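PUM-HD domain-containing protein (Caenorhabditis elegans, PDB 7CGF) binds RNA through its Pumilio-repeat domain, the part present here, and probably recognises elements in the 3' untranslated regions of messenger RNAs. Local coordinates at residues A278-C290 with M316-L328. The protein carries 2 engineered substitutions. Residues are numbered along the deposited sequence; the frame is centred on the assembly and turned at random.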
loop_
_atom_site.group_PDB
_atom_site.type_symbol
_atom_site.label_atom_id
_atom_site.label_comp_id
_atom_site.label_asym_id
_atom_site.label_seq_id
_atom_site.Cartn_x
_atom_site.Cartn_y
_atom_site.Cartn_z
ATOM N N ALA A 278 -13.459 19.693 -6.455
ATOM C CA ALA A 278 -14.556 20.598 -6.161
ATOM C C ALA A 278 -15.265 20.997 -7.447
ATOM O O ALA A 278 -14.786 20.756 -8.560
ATOM C CB ALA A 278 -14.048 21.840 -5.437
ATOM N N VAL A 279 -16.417 21.652 -7.284
ATOM C CA VAL A 279 -17.216 22.015 -8.449
ATOM C C VAL A 279 -16.402 22.847 -9.433
ATOM O O VAL A 279 -16.534 22.684 -10.651
ATOM C CB VAL A 279 -18.502 22.740 -8.012
ATOM C CG1 VAL A 279 -19.307 23.189 -9.232
ATOM C CG2 VAL A 279 -19.328 21.838 -7.113
ATOM N N TYR A 280 -15.531 23.737 -8.941
ATOM C CA TYR A 280 -14.824 24.586 -9.894
ATOM C C TYR A 280 -13.791 23.803 -10.704
ATOM O O TYR A 280 -13.460 24.214 -11.827
ATOM C CB TYR A 280 -14.187 25.795 -9.193
ATOM C CG TYR A 280 -12.896 25.576 -8.420
ATOM C CD1 TYR A 280 -12.790 24.600 -7.440
ATOM C CD2 TYR A 280 -11.794 26.377 -8.665
ATOM C CE1 TYR A 280 -11.604 24.423 -6.728
ATOM C CE2 TYR A 280 -10.628 26.219 -7.952
ATOM C CZ TYR A 280 -10.527 25.234 -7.002
ATOM O OH TYR A 280 -9.340 25.065 -6.300
ATOM N N HIS A 281 -13.334 22.661 -10.186
ATOM C CA HIS A 281 -12.446 21.787 -10.954
ATOM C C HIS A 281 -13.219 20.982 -11.987
ATOM O O HIS A 281 -12.763 20.818 -13.130
ATOM C CB HIS A 281 -11.718 20.829 -10.024
ATOM C CG HIS A 281 -10.661 21.480 -9.203
ATOM N ND1 HIS A 281 -10.309 21.023 -7.952
ATOM C CD2 HIS A 281 -9.869 22.547 -9.453
ATOM C CE1 HIS A 281 -9.345 21.781 -7.467
ATOM N NE2 HIS A 281 -9.054 22.707 -8.359
ATOM N N LYS A 282 -14.378 20.458 -11.583
ATOM C CA LYS A 282 -15.264 19.790 -12.528
ATOM C C LYS A 282 -15.652 20.725 -13.663
ATOM O O LYS A 282 -15.723 20.309 -14.824
ATOM C CB LYS A 282 -16.508 19.278 -11.801
ATOM C CG LYS A 282 -16.251 18.168 -10.794
ATOM C CD LYS A 282 -17.456 17.986 -9.880
ATOM C CE LYS A 282 -17.217 16.891 -8.876
ATOM N NZ LYS A 282 -18.420 16.627 -8.033
ATOM N N SER A 283 -15.878 22.005 -13.350
ATOM C CA SER A 283 -16.201 22.987 -14.382
ATOM C C SER A 283 -15.082 23.115 -15.415
ATOM O O SER A 283 -15.348 23.279 -16.611
ATOM C CB SER A 283 -16.501 24.340 -13.713
ATOM O OG SER A 283 -16.602 25.404 -14.640
ATOM N N MET A 284 -13.820 23.062 -14.975
ATOM C CA MET A 284 -12.707 23.157 -15.917
ATOM C C MET A 284 -12.652 21.950 -16.847
ATOM O O MET A 284 -12.394 22.100 -18.050
ATOM C CB MET A 284 -11.394 23.298 -15.157
ATOM C CG MET A 284 -11.326 24.593 -14.379
ATOM S SD MET A 284 -9.900 24.607 -13.311
ATOM C CE MET A 284 -8.628 24.383 -14.556
ATOM N N ILE A 285 -12.863 20.749 -16.300
ATOM C CA ILE A 285 -12.827 19.531 -17.112
ATOM C C ILE A 285 -14.010 19.499 -18.073
ATOM O O ILE A 285 -13.845 19.227 -19.267
ATOM C CB ILE A 285 -12.795 18.284 -16.210
ATOM C CG1 ILE A 285 -11.527 18.280 -15.357
ATOM C CG2 ILE A 285 -12.890 16.996 -17.048
ATOM C CD1 ILE A 285 -11.538 17.230 -14.241
ATOM N N VAL A 286 -15.213 19.805 -17.573
ATOM C CA VAL A 286 -16.397 19.863 -18.440
ATOM C C VAL A 286 -16.213 20.893 -19.555
ATOM O O VAL A 286 -16.536 20.634 -20.723
ATOM C CB VAL A 286 -17.658 20.152 -17.607
ATOM C CG1 VAL A 286 -18.847 20.422 -18.524
ATOM C CG2 VAL A 286 -17.968 18.980 -16.690
ATOM N N GLY A 287 -15.689 22.074 -19.222
ATOM C CA GLY A 287 -15.497 23.092 -20.242
ATOM C C GLY A 287 -14.508 22.669 -21.310
ATOM O O GLY A 287 -14.701 22.948 -22.495
ATOM N N ALA A 288 -13.438 21.983 -20.904
ATOM C CA ALA A 288 -12.487 21.454 -21.874
ATOM C C ALA A 288 -13.152 20.431 -22.774
ATOM O O ALA A 288 -12.903 20.399 -23.989
ATOM C CB ALA A 288 -11.296 20.821 -21.148
ATOM N N ALA A 289 -14.011 19.589 -22.194
ATOM C CA ALA A 289 -14.638 18.511 -22.950
ATOM C C ALA A 289 -15.653 19.040 -23.955
ATOM O O ALA A 289 -15.819 18.455 -25.029
ATOM C CB ALA A 289 -15.314 17.526 -21.993
ATOM N N CYS A 290 -16.330 20.137 -23.636
ATOM C CA CYS A 290 -17.404 20.638 -24.487
ATOM C C CYS A 290 -16.959 21.729 -25.444
ATOM O O CYS A 290 -17.785 22.208 -26.226
ATOM C CB CYS A 290 -18.554 21.163 -23.627
ATOM S SG CYS A 290 -19.351 19.911 -22.658
ATOM N N MET A 316 -17.771 11.605 -15.818
ATOM C CA MET A 316 -18.181 13.008 -15.827
ATOM C C MET A 316 -19.678 13.142 -15.592
ATOM O O MET A 316 -20.111 13.859 -14.686
ATOM C CB MET A 316 -17.811 13.661 -17.152
ATOM C CG MET A 316 -16.339 13.681 -17.462
ATOM S SD MET A 316 -16.080 14.469 -19.049
ATOM C CE MET A 316 -16.631 16.047 -18.614
ATOM N N PHE A 317 -20.488 12.448 -16.401
ATOM C CA PHE A 317 -21.937 12.506 -16.222
ATOM C C PHE A 317 -22.335 12.121 -14.805
ATOM O O PHE A 317 -23.232 12.731 -14.215
ATOM C CB PHE A 317 -22.641 11.589 -17.229
ATOM C CG PHE A 317 -22.887 12.220 -18.571
ATOM C CD1 PHE A 317 -21.897 12.248 -19.540
ATOM C CD2 PHE A 317 -24.134 12.759 -18.880
ATOM C CE1 PHE A 317 -22.127 12.820 -20.796
ATOM C CE2 PHE A 317 -24.371 13.334 -20.130
ATOM C CZ PHE A 317 -23.376 13.365 -21.088
ATOM N N ASP A 318 -21.667 11.119 -14.229
ATOM C CA ASP A 318 -22.060 10.653 -12.907
ATOM C C ASP A 318 -21.666 11.615 -11.790
ATOM O O ASP A 318 -22.292 11.586 -10.725
ATOM C CB ASP A 318 -21.460 9.265 -12.647
ATOM C CG ASP A 318 -21.958 8.214 -13.634
ATOM O OD1 ASP A 318 -23.000 8.442 -14.298
ATOM O OD2 ASP A 318 -21.310 7.147 -13.746
ATOM N N GLN A 319 -20.673 12.486 -12.006
ATOM C CA GLN A 319 -20.077 13.249 -10.914
ATOM C C GLN A 319 -20.351 14.747 -10.925
ATOM O O GLN A 319 -20.108 15.399 -9.905
ATOM C CB GLN A 319 -18.551 13.050 -10.893
ATOM C CG GLN A 319 -18.108 11.613 -10.655
ATOM C CD GLN A 319 -18.256 11.176 -9.209
ATOM O OE1 GLN A 319 -18.084 11.974 -8.280
ATOM N NE2 GLN A 319 -18.560 9.900 -9.010
ATOM N N VAL A 320 -20.812 15.327 -12.024
ATOM C CA VAL A 320 -20.878 16.774 -12.136
ATOM C C VAL A 320 -22.270 17.254 -11.743
ATOM O O VAL A 320 -23.174 16.464 -11.483
ATOM C CB VAL A 320 -20.474 17.269 -13.546
ATOM C CG1 VAL A 320 -19.053 16.796 -13.881
ATOM C CG2 VAL A 320 -21.486 16.827 -14.601
ATOM N N THR A 321 -22.437 18.575 -11.669
ATOM C CA THR A 321 -23.710 19.145 -11.245
ATOM C C THR A 321 -24.743 18.996 -12.357
ATOM O O THR A 321 -24.416 18.717 -13.511
ATOM C CB THR A 321 -23.557 20.621 -10.872
ATOM O OG1 THR A 321 -23.173 21.376 -12.024
ATOM C CG2 THR A 321 -22.506 20.807 -9.791
ATOM N N SER A 322 -26.015 19.200 -12.001
ATOM C CA SER A 322 -27.062 19.148 -13.017
ATOM C C SER A 322 -26.823 20.199 -14.084
ATOM O O SER A 322 -27.000 19.940 -15.282
ATOM C CB SER A 322 -28.436 19.343 -12.375
ATOM O OG SER A 322 -28.598 20.684 -11.965
ATOM N N GLU A 323 -26.417 21.397 -13.669
ATOM C CA GLU A 323 -26.107 22.436 -14.631
ATOM C C GLU A 323 -24.931 22.023 -15.511
ATOM O O GLU A 323 -24.936 22.269 -16.722
ATOM C CB GLU A 323 -25.850 23.743 -13.875
ATOM C CG GLU A 323 -25.951 24.989 -14.696
ATOM C CD GLU A 323 -27.382 25.362 -15.123
ATOM O OE1 GLU A 323 -28.342 24.590 -14.902
ATOM O OE2 GLU A 323 -27.519 26.451 -15.691
ATOM N N GLN A 324 -23.942 21.331 -14.937
ATOM C CA GLN A 324 -22.825 20.864 -15.756
ATOM C C GLN A 324 -23.243 19.729 -16.689
ATOM O O GLN A 324 -22.812 19.687 -17.848
ATOM C CB GLN A 324 -21.658 20.444 -14.862
ATOM C CG GLN A 324 -20.895 21.654 -14.358
ATOM C CD GLN A 324 -19.992 21.371 -13.173
ATOM O OE1 GLN A 324 -20.094 20.339 -12.508
ATOM N NE2 GLN A 324 -19.102 22.313 -12.894
ATOM N N ARG A 325 -24.075 18.799 -16.209
ATOM C CA ARG A 325 -24.595 17.762 -17.100
ATOM C C ARG A 325 -25.376 18.375 -18.252
ATOM O O ARG A 325 -25.332 17.873 -19.379
ATOM C CB ARG A 325 -25.487 16.785 -16.335
ATOM C CG ARG A 325 -24.767 15.812 -15.420
ATOM C CD ARG A 325 -25.699 14.700 -14.939
ATOM N NE ARG A 325 -27.003 15.241 -14.565
ATOM C CZ ARG A 325 -27.359 15.576 -13.328
ATOM N NH1 ARG A 325 -28.576 16.072 -13.099
ATOM N NH2 ARG A 325 -26.510 15.418 -12.318
ATOM N N ARG A 326 -26.075 19.480 -17.991
ATOM C CA ARG A 326 -26.861 20.119 -19.036
ATOM C C ARG A 326 -25.982 20.545 -20.208
ATOM O O ARG A 326 -26.349 20.341 -21.370
ATOM C CB ARG A 326 -27.623 21.300 -18.429
ATOM C CG ARG A 326 -28.393 22.137 -19.397
ATOM C CD ARG A 326 -29.276 23.103 -18.623
ATOM N NE ARG A 326 -29.917 24.045 -19.527
ATOM C CZ ARG A 326 -29.335 25.162 -19.934
ATOM N NH1 ARG A 326 -29.969 25.981 -20.764
ATOM N NH2 ARG A 326 -28.115 25.458 -19.494
ATOM N N GLU A 327 -24.793 21.092 -19.931
ATOM C CA GLU A 327 -23.897 21.465 -21.022
ATOM C C GLU A 327 -23.393 20.233 -21.773
ATOM O O GLU A 327 -23.259 20.258 -23.004
ATOM C CB GLU A 327 -22.720 22.286 -20.491
ATOM C CG GLU A 327 -21.752 22.732 -21.594
ATOM C CD GLU A 327 -20.548 23.514 -21.073
ATOM O OE1 GLU A 327 -19.795 24.074 -21.908
ATOM O OE2 GLU A 327 -20.358 23.575 -19.836
ATOM N N LEU A 328 -23.089 19.153 -21.048
ATOM C CA LEU A 328 -22.645 17.926 -21.708
ATOM C C LEU A 328 -23.731 17.353 -22.609
ATOM O O LEU A 328 -23.447 16.898 -23.725
ATOM C CB LEU A 328 -22.236 16.884 -20.670
ATOM C CG LEU A 328 -20.938 17.155 -19.915
ATOM C CD1 LEU A 328 -20.905 16.288 -18.689
ATOM C CD2 LEU A 328 -19.751 16.859 -20.815
#
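Val286 and Gln324 interlock as knobs between helix 279-290 and helix 322-332, whose facing segments run nearly parallel, 10° apart. Val286 sits among Met316, Gln324, Glu327 and Leu328. Val286 CG2 lies 3.7 Å from Val320 CG1 and also meets Met316 CE, while Val286 CG1 faces Leu328 CG and lies against the carboxylate oxygen OE2 of Glu327. Met316, bent at chi3 (65°), brings CE to Ala289 CB as well, and further along Cys290 SG packs 3.6 Å from Leu328 CD2.

The polar contacts gather near the start of helix 279-290 and the turn joining helix 309-319 to helix 322-332. Lys282 NZ donates to Gln319 O at 2.8 Å, 24° off the carbonyl plane, reached by a chain extended beyond CG. Replacing Lys282 with alanine would probably leave the Gln319 carbonyl at the helix end without its ammonium partner. Gln324 NE2 gives a weak bond to Val279 O (3.4 Å); the bond from Thr321 N to Gln324 OE1 holds the amide's rotation, and Gln324 N to Thr321 OG1 completes the capping box.

The contact joins the last two predicted Pumilio repeats; behind it, Ile285 packs on helices 257-261 and 266-276, and Met316 reaches Leu274 of the latter.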